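Long-range contacts in esterase (Alcaligenes sp., PDB 1QLW), which probably hydrolyses carboxylic ester bonds as a bacterial esterase of the alpha/beta-hydrolase fold: residues A[205-213]-A[226-235]; A[6-15]-A[86-94]. All blocks are in the same frame, centred on the assembly; numbering follows the deposited sequence.

Contact 1. Residues A[205-213]-A[226-235]. With SO4 (sulfate ion), chain D.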
ATOM      1  N   HIS A 205       8.853 -12.768   7.595  1.00 12.74           N
ATOM      2  CA  HIS A 205       8.802 -13.752   6.526  1.00 12.67           C
ATOM      3  C   HIS A 205       9.984 -13.606   5.592  1.00 12.45           C
ATOM      4  O   HIS A 205      10.196 -12.528   5.043  1.00 13.00           O
ATOM      5  CB  HIS A 205       7.500 -13.540   5.712  1.00 13.72           C
ATOM      6  CG  HIS A 205       7.223 -14.557   4.653  1.00 12.92           C
ATOM      7  ND1 HIS A 205       6.622 -14.195   3.460  1.00 14.94           N
ATOM      8  CD2 HIS A 205       7.447 -15.890   4.628  1.00 13.07           C
ATOM      9  CE1 HIS A 205       6.514 -15.331   2.768  1.00 15.35           C
ATOM     10  NE2 HIS A 205       6.982 -16.374   3.434  1.00 14.55           N
ATOM     11  N   SER A 206      10.745 -14.673   5.351  1.00 14.71           N
ATOM     12  CA  SER A 206      11.696 -14.703   4.242  1.00 16.06           C
ATOM     13  C   SER A 206      12.724 -13.595   4.248  1.00 14.24           C
ATOM     14  O   SER A 206      13.506 -13.593   5.202  1.00 14.18           O
ATOM     15  CB  SER A 206      10.882 -14.781   2.946  1.00 19.86           C
ATOM     16  OG  SER A 206      11.667 -15.403   1.937  1.00 24.73           O
ATOM     17  N   GLN A 207      12.781 -12.671   3.290  1.00 12.93           N
ATOM     18  CA  GLN A 207      13.736 -11.555   3.348  1.00 12.34           C
ATOM     19  C   GLN A 207      13.696 -10.807   4.671  1.00 12.22           C
ATOM     20  O   GLN A 207      14.731 -10.337   5.149  1.00 12.98           O
ATOM     21  CB  GLN A 207      13.343 -10.584   2.225  1.00 12.71           C
ATOM     22  CG  GLN A 207      14.083  -9.251   2.205  1.00 13.09           C
ATOM     23  CD  GLN A 207      13.375  -8.387   1.184  1.00 11.87           C
ATOM     24  OE1 GLN A 207      12.339  -7.780   1.496  1.00 12.70           O
ATOM     25  NE2 GLN A 207      13.847  -8.363  -0.044  1.00 12.38           N
ATOM     26  N   SER A 208      12.512 -10.619   5.250  1.00 12.10           N
ATOM     27  CA  SER A 208      12.414  -9.905   6.521  1.00 11.99           C
ATOM     28  C   SER A 208      12.553 -10.845   7.705  1.00 12.21           C
ATOM     29  O   SER A 208      12.481 -10.378   8.851  1.00 12.62           O
ATOM     30  CB  SER A 208      11.116  -9.119   6.660  1.00 11.81           C
ATOM     31  OG  SER A 208      10.032 -10.035   6.721  1.00 12.51           O
ATOM     32  N   GLY A 209      12.791 -12.129   7.464  1.00 12.61           N
ATOM     33  CA  GLY A 209      12.945 -13.088   8.544  1.00 13.26           C
ATOM     34  C   GLY A 209      13.915 -12.627   9.610  1.00 12.60           C
ATOM     35  O   GLY A 209      13.636 -12.751  10.806  1.00 14.58           O
ATOM     36  N   ILE A 210      15.069 -12.123   9.184  1.00 12.31           N
ATOM     37  CA  ILE A 210      16.108 -11.683  10.112  1.00 12.32           C
ATOM     38  C   ILE A 210      15.787 -10.365  10.799  1.00 11.91           C
ATOM     39  O   ILE A 210      16.348 -10.053  11.849  1.00 13.27           O
ATOM     40  CB  ILE A 210      17.446 -11.578   9.343  1.00 13.08           C
ATOM     41  CG1 ILE A 210      18.643 -11.504  10.291  1.00 13.58           C
ATOM     42  CG2 ILE A 210      17.470 -10.413   8.371  1.00 13.34           C
ATOM     43  CD1 ILE A 210      18.829 -12.708  11.189  1.00 15.38           C
ATOM     44  N   TYR A 211      14.898  -9.547  10.209  1.00 12.07           N
ATOM     45  CA  TYR A 211      14.658  -8.211  10.748  1.00 12.34           C
ATOM     46  C   TYR A 211      14.359  -8.147  12.224  1.00 11.99           C
ATOM     47  O   TYR A 211      14.988  -7.344  12.919  1.00 13.19           O
ATOM     48  CB  TYR A 211      13.587  -7.433   9.981  1.00 12.60           C
ATOM     49  CG  TYR A 211      13.840  -7.056   8.548  1.00 11.69           C
ATOM     50  CD1 TYR A 211      14.998  -7.339   7.834  1.00 12.21           C
ATOM     51  CD2 TYR A 211      12.856  -6.320   7.879  1.00 11.78           C
ATOM     52  CE1 TYR A 211      15.129  -6.964   6.505  1.00 12.10           C
ATOM     53  CE2 TYR A 211      12.982  -5.925   6.567  1.00 11.71           C
ATOM     54  CZ  TYR A 211      14.131  -6.252   5.873  1.00 11.37           C
ATOM     55  OH  TYR A 211      14.312  -5.906   4.552  1.00 12.73           O
ATOM     56  N   PRO A 212      13.408  -8.914  12.747  1.00 12.59           N
ATOM     57  CA  PRO A 212      13.087  -8.769  14.172  1.00 13.19           C
ATOM     58  C   PRO A 212      14.255  -9.044  15.085  1.00 12.35           C
ATOM     59  O   PRO A 212      14.348  -8.459  16.166  1.00 13.32           O
ATOM     60  CB  PRO A 212      11.943  -9.743  14.410  1.00 14.63           C
ATOM     61  CG  PRO A 212      11.419 -10.087  13.087  1.00 17.99           C
ATOM     62  CD  PRO A 212      12.486  -9.837  12.061  1.00 13.86           C
ATOM     63  N   PHE A 213      15.116  -9.975  14.681  1.00 12.60           N
ATOM     64  CA  PHE A 213      16.292 -10.299  15.471  1.00 12.52           C
ATOM     65  C   PHE A 213      17.294  -9.158  15.462  1.00 12.60           C
ATOM     66  O   PHE A 213      17.942  -8.878  16.466  1.00 14.20           O
ATOM     67  CB  PHE A 213      16.937 -11.586  14.944  1.00 13.12           C
ATOM     68  CG  PHE A 213      15.997 -12.757  14.925  1.00 13.25           C
ATOM     69  CD1 PHE A 213      15.647 -13.413  16.098  1.00 14.49           C
ATOM     70  CD2 PHE A 213      15.450 -13.199  13.742  1.00 14.63           C
ATOM     71  CE1 PHE A 213      14.786 -14.501  16.078  1.00 15.09           C
ATOM     72  CE2 PHE A 213      14.602 -14.286  13.699  1.00 15.78           C
ATOM     73  CZ  PHE A 213      14.269 -14.937  14.877  1.00 15.58           C
ATOM     74  N   ILE A 226       9.131 -13.185  19.006  1.00 13.22           N
ATOM     75  CA  ILE A 226       9.419 -13.156  17.578  1.00 12.85           C
ATOM     76  C   ILE A 226       8.941 -14.450  16.945  1.00 12.69           C
ATOM     77  O   ILE A 226       9.277 -15.521  17.445  1.00 13.89           O
ATOM     78  CB  ILE A 226      10.919 -12.943  17.301  1.00 13.47           C
ATOM     79  CG1 ILE A 226      11.392 -11.608  17.863  1.00 14.28           C
ATOM     80  CG2 ILE A 226      11.240 -13.128  15.832  1.00 14.67           C
ATOM     81  CD1 ILE A 226      12.886 -11.435  17.881  1.00 15.88           C
ATOM     82  N   VAL A 227       8.227 -14.308  15.835  1.00 12.47           N
ATOM     83  CA  VAL A 227       7.827 -15.417  14.993  1.00 12.22           C
ATOM     84  C   VAL A 227       8.423 -15.163  13.606  1.00 12.48           C
ATOM     85  O   VAL A 227       8.183 -14.090  13.057  1.00 13.68           O
ATOM     86  CB  VAL A 227       6.310 -15.601  14.896  1.00 13.11           C
ATOM     87  CG1 VAL A 227       5.945 -16.739  13.953  1.00 14.39           C
ATOM     88  CG2 VAL A 227       5.685 -15.789  16.273  1.00 14.37           C
ATOM     89  N   SER A 228       9.193 -16.097  13.074  1.00 13.44           N
ATOM     90  CA  SER A 228       9.809 -15.891  11.757  1.00 15.24           C
ATOM     91  C   SER A 228       9.406 -17.063  10.874  1.00 15.11           C
ATOM     92  O   SER A 228       9.736 -18.207  11.193  1.00 17.16           O
ATOM     93  CB  SER A 228      11.313 -15.727  11.955  1.00 17.88           C
ATOM     94  OG  SER A 228      12.052 -15.391  10.819  1.00 21.20           O
ATOM     95  N   VAL A 229       8.720 -16.768   9.778  1.00 14.84           N
ATOM     96  CA  VAL A 229       8.259 -17.768   8.822  1.00 14.19           C
ATOM     97  C   VAL A 229       9.281 -17.922   7.703  1.00 13.17           C
ATOM     98  O   VAL A 229       9.516 -16.951   6.959  1.00 13.82           O
ATOM     99  CB  VAL A 229       6.884 -17.376   8.262  1.00 15.85           C
ATOM    100  CG1 VAL A 229       6.447 -18.421   7.254  1.00 18.20           C
ATOM    101  CG2 VAL A 229       5.887 -17.232   9.397  1.00 18.82           C
ATOM    102  N   GLU A 230       9.913 -19.086   7.630  1.00 12.75           N
ATOM    103  CA  GLU A 230      10.892 -19.386   6.596  1.00 13.51           C
ATOM    104  C   GLU A 230      11.848 -18.237   6.327  1.00 13.18           C
ATOM    105  O   GLU A 230      11.921 -17.705   5.211  1.00 13.96           O
ATOM    106  CB  GLU A 230      10.247 -19.876   5.311  1.00 14.63           C
ATOM    107  CG  GLU A 230       9.535 -21.204   5.530  1.00 14.97           C
ATOM    108  CD  GLU A 230       9.237 -21.984   4.289  1.00 13.89           C
ATOM    109  OE1 GLU A 230       9.454 -21.491   3.156  1.00 14.58           O
ATOM    110  OE2 GLU A 230       8.761 -23.144   4.450  1.00 14.45           O
ATOM    111  N   PRO A 231      12.592 -17.830   7.334  1.00 13.95           N
ATOM    112  CA  PRO A 231      13.551 -16.753   7.162  1.00 14.17           C
ATOM    113  C   PRO A 231      14.634 -17.089   6.159  1.00 14.92           C
ATOM    114  O   PRO A 231      15.137 -18.220   6.091  1.00 16.40           O
ATOM    115  CB  PRO A 231      14.134 -16.542   8.566  1.00 15.58           C
ATOM    116  CG  PRO A 231      13.956 -17.875   9.228  1.00 16.63           C
ATOM    117  CD  PRO A 231      12.656 -18.394   8.697  1.00 15.42           C
ATOM    118  N   GLY A 232      15.061 -16.056   5.421  1.00 14.60           N
ATOM    119  CA  GLY A 232      16.199 -16.190   4.521  1.00 16.31           C
ATOM    120  C   GLY A 232      17.476 -16.410   5.314  1.00 16.14           C
ATOM    121  O   GLY A 232      18.366 -17.142   4.861  1.00 18.91           O
ATOM    122  N   GLU A 233      17.555 -15.783   6.480  1.00 16.25           N
ATOM    123  CA  GLU A 233      18.663 -15.986   7.400  1.00 19.39           C
ATOM    124  C   GLU A 233      18.136 -15.948   8.832  1.00 17.98           C
ATOM    125  O   GLU A 233      17.293 -15.124   9.159  1.00 18.02           O
ATOM    126  CB  GLU A 233      19.703 -14.880   7.238  1.00 23.71           C
ATOM    127  CG  GLU A 233      20.487 -14.838   5.952  1.00 29.56           C
ATOM    128  CD  GLU A 233      21.221 -16.100   5.561  1.00 34.49           C
ATOM    129  OE1 GLU A 233      21.669 -16.863   6.441  1.00 37.37           O
ATOM    130  OE2 GLU A 233      21.379 -16.382   4.350  1.00 36.89           O
ATOM    131  N   CYS A 234      18.656 -16.838   9.671  1.00 21.18           N
ATOM    132  CA  CYS A 234      18.416 -16.775  11.110  1.00 20.49           C
ATOM    133  C   CYS A 234      19.689 -16.150  11.690  1.00 18.98           C
ATOM    134  O   CYS A 234      20.739 -16.127  11.037  1.00 21.23           O
ATOM    135  CB  CYS A 234      18.184 -18.178  11.686  1.00 21.45           C
ATOM    136  SG  CYS A 234      16.532 -18.836  11.561  1.00 22.01           S
ATOM    137  N   PRO A 235      19.642 -15.648  12.911  1.00 18.13           N
ATOM    138  CA  PRO A 235      20.844 -15.180  13.586  1.00 18.85           C
ATOM    139  C   PRO A 235      21.884 -16.289  13.706  1.00 19.39           C
ATOM    140  O   PRO A 235      21.522 -17.475  13.644  1.00 20.52           O
ATOM    141  CB  PRO A 235      20.362 -14.765  14.969  1.00 19.20           C
ATOM    142  CG  PRO A 235      18.908 -14.493  14.799  1.00 19.28           C
ATOM    143  CD  PRO A 235      18.449 -15.514  13.771  1.00 18.81           C
TER
HETATM  144  S   SO4 D 576      15.254 -14.075   0.931  1.00 24.25           S
HETATM  145  O1  SO4 D 576      16.086 -14.797  -0.109  1.00 23.73           O
HETATM  146  O2  SO4 D 576      14.390 -15.129   1.592  1.00 25.63           O
HETATM  147  O3  SO4 D 576      14.415 -13.063   0.219  1.00 24.13           O
HETATM  148  O4  SO4 D 576      16.130 -13.489   1.977  1.00 24.33           O
HETATM  149  O   HOH W   1      15.969 -13.083   6.540  1.00 14.24           O

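Contact 2. Residues A[6-15]-A[86-94]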
ATOM      1  N   PRO A   6      -9.258 -25.580  11.639  1.00 63.94           N
ATOM      2  CA  PRO A   6     -10.366 -24.803  12.151  1.00 60.55           C
ATOM      3  C   PRO A   6     -11.372 -24.445  11.070  1.00 54.38           C
ATOM      4  O   PRO A   6     -11.016 -24.312   9.898  1.00 52.91           O
ATOM      5  CB  PRO A   6      -9.694 -23.539  12.686  1.00 61.25           C
ATOM      6  CG  PRO A   6      -8.525 -23.354  11.780  1.00 63.13           C
ATOM      7  CD  PRO A   6      -8.046 -24.743  11.450  1.00 63.81           C
ATOM      8  N   LYS A   7     -12.630 -24.300  11.483  1.00 48.77           N
ATOM      9  CA  LYS A   7     -13.627 -23.815  10.522  1.00 42.71           C
ATOM     10  C   LYS A   7     -13.319 -22.328  10.322  1.00 39.27           C
ATOM     11  O   LYS A   7     -12.822 -21.682  11.246  1.00 38.33           O
ATOM     12  CB  LYS A   7     -15.040 -24.006  11.025  1.00 43.24           C
ATOM     13  N   THR A   8     -13.524 -21.843   9.110  1.00 34.31           N
ATOM     14  CA  THR A   8     -13.313 -20.409   8.867  1.00 31.58           C
ATOM     15  C   THR A   8     -14.371 -19.623   9.627  1.00 29.29           C
ATOM     16  O   THR A   8     -15.570 -19.893   9.496  1.00 29.52           O
ATOM     17  CB  THR A   8     -13.457 -20.092   7.368  1.00 32.34           C
ATOM     18  OG1 THR A   8     -12.552 -20.928   6.637  1.00 33.29           O
ATOM     19  CG2 THR A   8     -13.148 -18.626   7.112  1.00 32.51           C
ATOM     20  N   PRO A   9     -13.949 -18.664  10.438  1.00 28.02           N
ATOM     21  CA  PRO A   9     -14.909 -17.886  11.214  1.00 28.65           C
ATOM     22  C   PRO A   9     -15.893 -17.183  10.296  1.00 28.34           C
ATOM     23  O   PRO A   9     -15.485 -16.594   9.296  1.00 30.12           O
ATOM     24  CB  PRO A   9     -14.062 -16.908  11.997  1.00 29.63           C
ATOM     25  CG  PRO A   9     -12.662 -17.380  11.896  1.00 29.18           C
ATOM     26  CD  PRO A   9     -12.552 -18.259  10.686  1.00 28.62           C
ATOM     27  N   ALA A  10     -17.171 -17.249  10.630  1.00 28.34           N
ATOM     28  CA  ALA A  10     -18.217 -16.635   9.835  1.00 28.85           C
ATOM     29  C   ALA A  10     -18.704 -15.344  10.489  1.00 27.39           C
ATOM     30  O   ALA A  10     -18.401 -15.004  11.635  1.00 28.14           O
ATOM     31  CB  ALA A  10     -19.384 -17.609   9.697  1.00 30.44           C
ATOM     32  N   GLY A  11     -19.487 -14.597   9.718  1.00 25.56           N
ATOM     33  CA  GLY A  11     -20.095 -13.380  10.193  1.00 23.91           C
ATOM     34  C   GLY A  11     -19.213 -12.146  10.197  1.00 21.56           C
ATOM     35  O   GLY A  11     -18.075 -12.149   9.732  1.00 22.61           O
ATOM     36  N   PRO A  12     -19.772 -11.071  10.748  1.00 20.33           N
ATOM     37  CA  PRO A  12     -19.094  -9.784  10.747  1.00 20.04           C
ATOM     38  C   PRO A  12     -17.950  -9.699  11.729  1.00 19.70           C
ATOM     39  O   PRO A  12     -17.728 -10.584  12.552  1.00 23.04           O
ATOM     40  CB  PRO A  12     -20.205  -8.793  11.091  1.00 21.49           C
ATOM     41  CG  PRO A  12     -21.170  -9.591  11.893  1.00 23.60           C
ATOM     42  CD  PRO A  12     -21.143 -10.972  11.304  1.00 22.47           C
ATOM     43  N   LEU A  13     -17.142  -8.659  11.581  1.00 19.28           N
ATOM     44  CA  LEU A  13     -16.052  -8.369  12.508  1.00 18.85           C
ATOM     45  C   LEU A  13     -16.269  -6.969  13.071  1.00 18.19           C
ATOM     46  O   LEU A  13     -16.552  -6.034  12.337  1.00 20.25           O
ATOM     47  CB  LEU A  13     -14.697  -8.448  11.822  1.00 20.48           C
ATOM     48  CG  LEU A  13     -13.487  -8.022  12.662  1.00 24.00           C
ATOM     49  CD1 LEU A  13     -13.319  -8.849  13.926  1.00 25.30           C
ATOM     50  CD2 LEU A  13     -12.223  -8.093  11.818  1.00 25.90           C
ATOM     51  N   THR A  14     -16.130  -6.840  14.379  1.00 20.58           N
ATOM     52  CA  THR A  14     -16.255  -5.560  15.044  1.00 20.58           C
ATOM     53  C   THR A  14     -14.880  -5.095  15.479  1.00 19.66           C
ATOM     54  O   THR A  14     -14.123  -5.835  16.112  1.00 21.92           O
ATOM     55  CB  THR A  14     -17.227  -5.597  16.228  1.00 23.35           C
ATOM     56  OG1 THR A  14     -18.525  -5.932  15.735  1.00 27.42           O
ATOM     57  CG2 THR A  14     -17.321  -4.248  16.921  1.00 23.56           C
ATOM     58  N   LEU A  15     -14.573  -3.858  15.118  1.00 18.67           N
ATOM     59  CA  LEU A  15     -13.320  -3.285  15.539  1.00 19.69           C
ATOM     60  C   LEU A  15     -13.527  -2.101  16.465  1.00 18.32           C
ATOM     61  O   LEU A  15     -14.393  -1.242  16.278  1.00 21.82           O
ATOM     62  CB  LEU A  15     -12.516  -2.824  14.330  1.00 22.05           C
ATOM     63  CG  LEU A  15     -12.093  -3.895  13.325  1.00 22.62           C
ATOM     64  CD1 LEU A  15     -11.272  -3.272  12.211  1.00 23.82           C
ATOM     65  CD2 LEU A  15     -11.288  -4.999  13.985  1.00 23.02           C
ATOM     66  N   MET A  86      -9.902 -15.808   3.625  1.00 13.75           N
ATOM     67  CA  MET A  86      -9.437 -15.038   4.765  1.00 13.94           C
ATOM     68  C   MET A  86      -7.927 -15.228   4.945  1.00 14.09           C
ATOM     69  O   MET A  86      -7.395 -16.344   4.912  1.00 15.69           O
ATOM     70  CB  MET A  86     -10.164 -15.553   6.022  1.00 15.71           C
ATOM     71  CG  MET A  86      -9.923 -14.678   7.236  1.00 17.53           C
ATOM     72  SD  MET A  86     -10.770 -15.294   8.698  1.00 18.41           S
ATOM     73  CE  MET A  86     -12.485 -15.105   8.198  1.00 20.67           C
ATOM     74  N   GLY A  87      -7.257 -14.113   5.143  1.00 15.80           N
ATOM     75  CA  GLY A  87      -5.821 -14.125   5.404  1.00 17.71           C
ATOM     76  C   GLY A  87      -5.562 -14.066   6.910  1.00 16.37           C
ATOM     77  O   GLY A  87      -6.454 -13.973   7.753  1.00 18.19           O
ATOM     78  N   TRP A  88      -4.263 -14.060   7.229  1.00 15.32           N
ATOM     79  CA  TRP A  88      -3.865 -14.031   8.622  1.00 15.77           C
ATOM     80  C   TRP A  88      -4.192 -12.711   9.291  1.00 16.06           C
ATOM     81  O   TRP A  88      -4.481 -12.709  10.495  1.00 17.57           O
ATOM     82  CB  TRP A  88      -2.386 -14.340   8.797  1.00 15.46           C
ATOM     83  CG  TRP A  88      -2.009 -15.779   8.633  1.00 15.88           C
ATOM     84  CD1 TRP A  88      -2.790 -16.834   8.256  1.00 16.57           C
ATOM     85  CD2 TRP A  88      -0.699 -16.314   8.830  1.00 15.43           C
ATOM     86  NE1 TRP A  88      -2.053 -17.991   8.207  1.00 17.47           N
ATOM     87  CE2 TRP A  88      -0.760 -17.699   8.580  1.00 16.23           C
ATOM     88  CE3 TRP A  88       0.531 -15.764   9.224  1.00 14.83           C
ATOM     89  CZ2 TRP A  88       0.352 -18.533   8.668  1.00 17.22           C
ATOM     90  CZ3 TRP A  88       1.629 -16.608   9.308  1.00 15.65           C
ATOM     91  CH2 TRP A  88       1.532 -17.977   9.032  1.00 16.53           C
ATOM     92  N   ASP A  89      -4.138 -11.591   8.586  1.00 16.19           N
ATOM     93  CA  ASP A  89      -4.489 -10.331   9.245  1.00 16.33           C
ATOM     94  C   ASP A  89      -5.903 -10.371   9.824  1.00 15.82           C
ATOM     95  O   ASP A  89      -6.128 -10.185  11.023  1.00 18.00           O
ATOM     96  CB  ASP A  89      -4.313  -9.279   8.171  1.00 17.73           C
ATOM     97  CG  ASP A  89      -4.596  -7.931   8.704  1.00 17.66           C
ATOM     98  OD1 ASP A  89      -4.617  -7.693   9.920  1.00 20.19           O
ATOM     99  OD2 ASP A  89      -4.790  -7.079   7.807  1.00 21.21           O
ATOM    100  N   GLU A  90      -6.891 -10.710   8.979  1.00 15.29           N
ATOM    101  CA  GLU A  90      -8.268 -10.797   9.429  1.00 15.16           C
ATOM    102  C   GLU A  90      -8.442 -11.898  10.461  1.00 14.24           C
ATOM    103  O   GLU A  90      -9.164 -11.731  11.449  1.00 14.77           O
ATOM    104  CB  GLU A  90      -9.187 -11.065   8.235  1.00 16.44           C
ATOM    105  CG  GLU A  90     -10.643 -11.178   8.649  1.00 17.84           C
ATOM    106  CD  GLU A  90     -11.646 -11.361   7.551  1.00 18.92           C
ATOM    107  OE1 GLU A  90     -11.283 -11.274   6.364  1.00 21.12           O
ATOM    108  OE2 GLU A  90     -12.833 -11.612   7.880  1.00 21.22           O
ATOM    109  N   TYR A  91      -7.798 -13.038  10.262  1.00 14.08           N
ATOM    110  CA  TYR A  91      -7.941 -14.145  11.206  1.00 14.48           C
ATOM    111  C   TYR A  91      -7.421 -13.751  12.581  1.00 13.70           C
ATOM    112  O   TYR A  91      -8.058 -14.010  13.609  1.00 14.32           O
ATOM    113  CB  TYR A  91      -7.229 -15.386  10.695  1.00 15.01           C
ATOM    114  CG  TYR A  91      -7.539 -16.617  11.498  1.00 15.77           C
ATOM    115  CD1 TYR A  91      -8.824 -17.126  11.533  1.00 17.24           C
ATOM    116  CD2 TYR A  91      -6.553 -17.320  12.156  1.00 16.56           C
ATOM    117  CE1 TYR A  91      -9.105 -18.307  12.197  1.00 18.57           C
ATOM    118  CE2 TYR A  91      -6.804 -18.494  12.831  1.00 17.82           C
ATOM    119  CZ  TYR A  91      -8.091 -18.996  12.836  1.00 18.11           C
ATOM    120  OH  TYR A  91      -8.394 -20.180  13.469  1.00 21.73           O
ATOM    121  N   PHE A  92      -6.256 -13.091  12.617  1.00 13.62           N
ATOM    122  CA  PHE A  92      -5.685 -12.673  13.890  1.00 13.18           C
ATOM    123  C   PHE A  92      -6.621 -11.699  14.598  1.00 12.80           C
ATOM    124  O   PHE A  92      -6.817 -11.798  15.818  1.00 13.76           O
ATOM    125  CB  PHE A  92      -4.309 -12.044  13.685  1.00 13.45           C
ATOM    126  CG  PHE A  92      -3.214 -12.994  13.294  1.00 13.82           C
ATOM    127  CD1 PHE A  92      -3.382 -14.350  13.101  1.00 16.93           C
ATOM    128  CD2 PHE A  92      -1.937 -12.504  13.110  1.00 16.15           C
ATOM    129  CE1 PHE A  92      -2.340 -15.173  12.738  1.00 17.98           C
ATOM    130  CE2 PHE A  92      -0.874 -13.321  12.757  1.00 17.62           C
ATOM    131  CZ  PHE A  92      -1.079 -14.669  12.571  1.00 16.61           C
ATOM    132  N   LEU A  93      -7.217 -10.770  13.849  1.00 12.87           N
ATOM    133  CA  LEU A  93      -8.186  -9.834  14.432  1.00 13.66           C
ATOM    134  C   LEU A  93      -9.363 -10.589  15.036  1.00 13.86           C
ATOM    135  O   LEU A  93      -9.814 -10.293  16.151  1.00 14.65           O
ATOM    136  CB  LEU A  93      -8.711  -8.886  13.353  1.00 14.46           C
ATOM    137  CG  LEU A  93      -7.684  -7.927  12.798  1.00 17.14           C
ATOM    138  CD1 LEU A  93      -8.217  -7.229  11.569  1.00 18.35           C
ATOM    139  CD2 LEU A  93      -7.303  -6.907  13.855  1.00 17.61           C
ATOM    140  N   ARG A  94      -9.878 -11.590  14.318  1.00 14.12           N
ATOM    141  CA  ARG A  94     -11.006 -12.397  14.774  1.00 14.89           C
ATOM    142  C   ARG A  94     -10.648 -13.228  15.996  1.00 15.01           C
ATOM    143  O   ARG A  94     -11.511 -13.549  16.816  1.00 16.93           O
ATOM    144  CB  ARG A  94     -11.531 -13.268  13.635  1.00 15.95           C
ATOM    145  CG  ARG A  94     -12.253 -12.453  12.577  1.00 17.05           C
ATOM    146  CD  ARG A  94     -12.739 -13.334  11.437  1.00 18.02           C
ATOM    147  NE  ARG A  94     -13.473 -12.559  10.440  1.00 18.94           N
ATOM    148  CZ  ARG A  94     -14.770 -12.289  10.503  1.00 18.63           C
ATOM    149  NH1 ARG A  94     -15.520 -12.714  11.510  1.00 20.40           N
ATOM    150  NH2 ARG A  94     -15.301 -11.544   9.549  1.00 20.90           N
TER

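Contact 1. Residues A[205-213]-A[226-235]
The Phe213 ring is clamped between Pro235, whose CG lies 3.8 Å from the ring centroid, and Ile226, whose CG2 stands over the opposite face, 4.1 Å from the centroid; both are CH-pi contacts. This core ties the start of helix 211-218 to strand 223-229 and to the loop that follows it, in the beta-alpha-beta unit of the alpha/beta-hydrolase fold whose strand-to-helix turn is probably the nucleophile elbow. The ring enters the clamp because its CG stands anti to the carbonyl carbon (chi1 -57°). With an alanine here instead of the phenyl ring, a gap would probably open between Ile226 and Pro235, leaving both without their aromatic partner. Beside it, Ile210 CD1 abuts Pro235 CD at 3.8 Å, and Pro212 CB meets the same Ile226 CG2 from the helix.

Outward, Ser228 OG donates to Gly209 O (3.1 Å), while Pro231 CB lies so near Gly209 CA that a side chain there would clash. At this turn Ser206 N donates to Val229 O (3.0 Å), extending the parallel pairing of His205 with Val229. Ser206 has positive phi (57°), consistent with the family's nucleophile; Glu230, hydrogen-bonded to His298, resembles the acid of the triad. Gly232 N and Gly209 N reach Ser206 O from opposite faces of its carbonyl plane. Ser206 OG donates to sulfate O2 at 2.8 Å, and Arg265 also binds this ion.

Contact 2. Residues A[6-15]-A[86-94]
Arg94 reaches from the end of helix 88-94 into the bend made by residues 9-13, its CB directed toward them. Its CG packs on Leu13 CD1 at 4.0 Å, and CD lies 3.9 Å from Pro9 CB. The chain is extended up to NE, which makes a salt bridge to Glu90 OE2 at 2.8 Å, one helical turn back. NH2 joins the same oxygen, a side-on grip that lies in the guanidinium plane and probably fixes its rotation. At the tip NH2 also donates to Gly11 O at 2.8 Å, in that carbonyl's plane, while NH1 adds weak bonds to Gly11 O and Pro12 O. Leu13 CB lies over one face of the guanidinium, toward its rim, and Pro9 O over the other.

Farther along, Pro9 CG touches the edge of the Tyr91 ring at CE1 (3.7 Å), and Met86 CE rests 3.5 Å from Pro9 O. Tyr91 OH is hydrogen-bonded to Asp311 of helix 306-319, against which Pro6 also packs. Strand 13-15 crosses helix 88-94 at 76°; beside them Leu93 and Leu15 both touch Gln55 of strand 43-57, and residues 13-15 pair antiparallel with a strand of the second subunit, carrying the sheet across the interface.

Overall arrangement
Along the chain the two contacts come in series: contact 2 is complete before contact 1 begins. Their centres lie 25 Å apart, although their nearest atoms come within about 4 Å without touching. One mixed sheet serves both. Strand 13-23 of contact 2 pairs with strand 43-57, and from there strands 99-103, 65-68 and 200-205 lead to strand 223-229 of contact 1. Contact 1 is buried near the middle of the chain, at the probable active site, whereas contact 2 lies farther out, and its strand takes part in the subunit interface. The loop residue Met301 touches both His205 and Trp88, so a loop as well as the sheet links helix 88-94 with the probable active site.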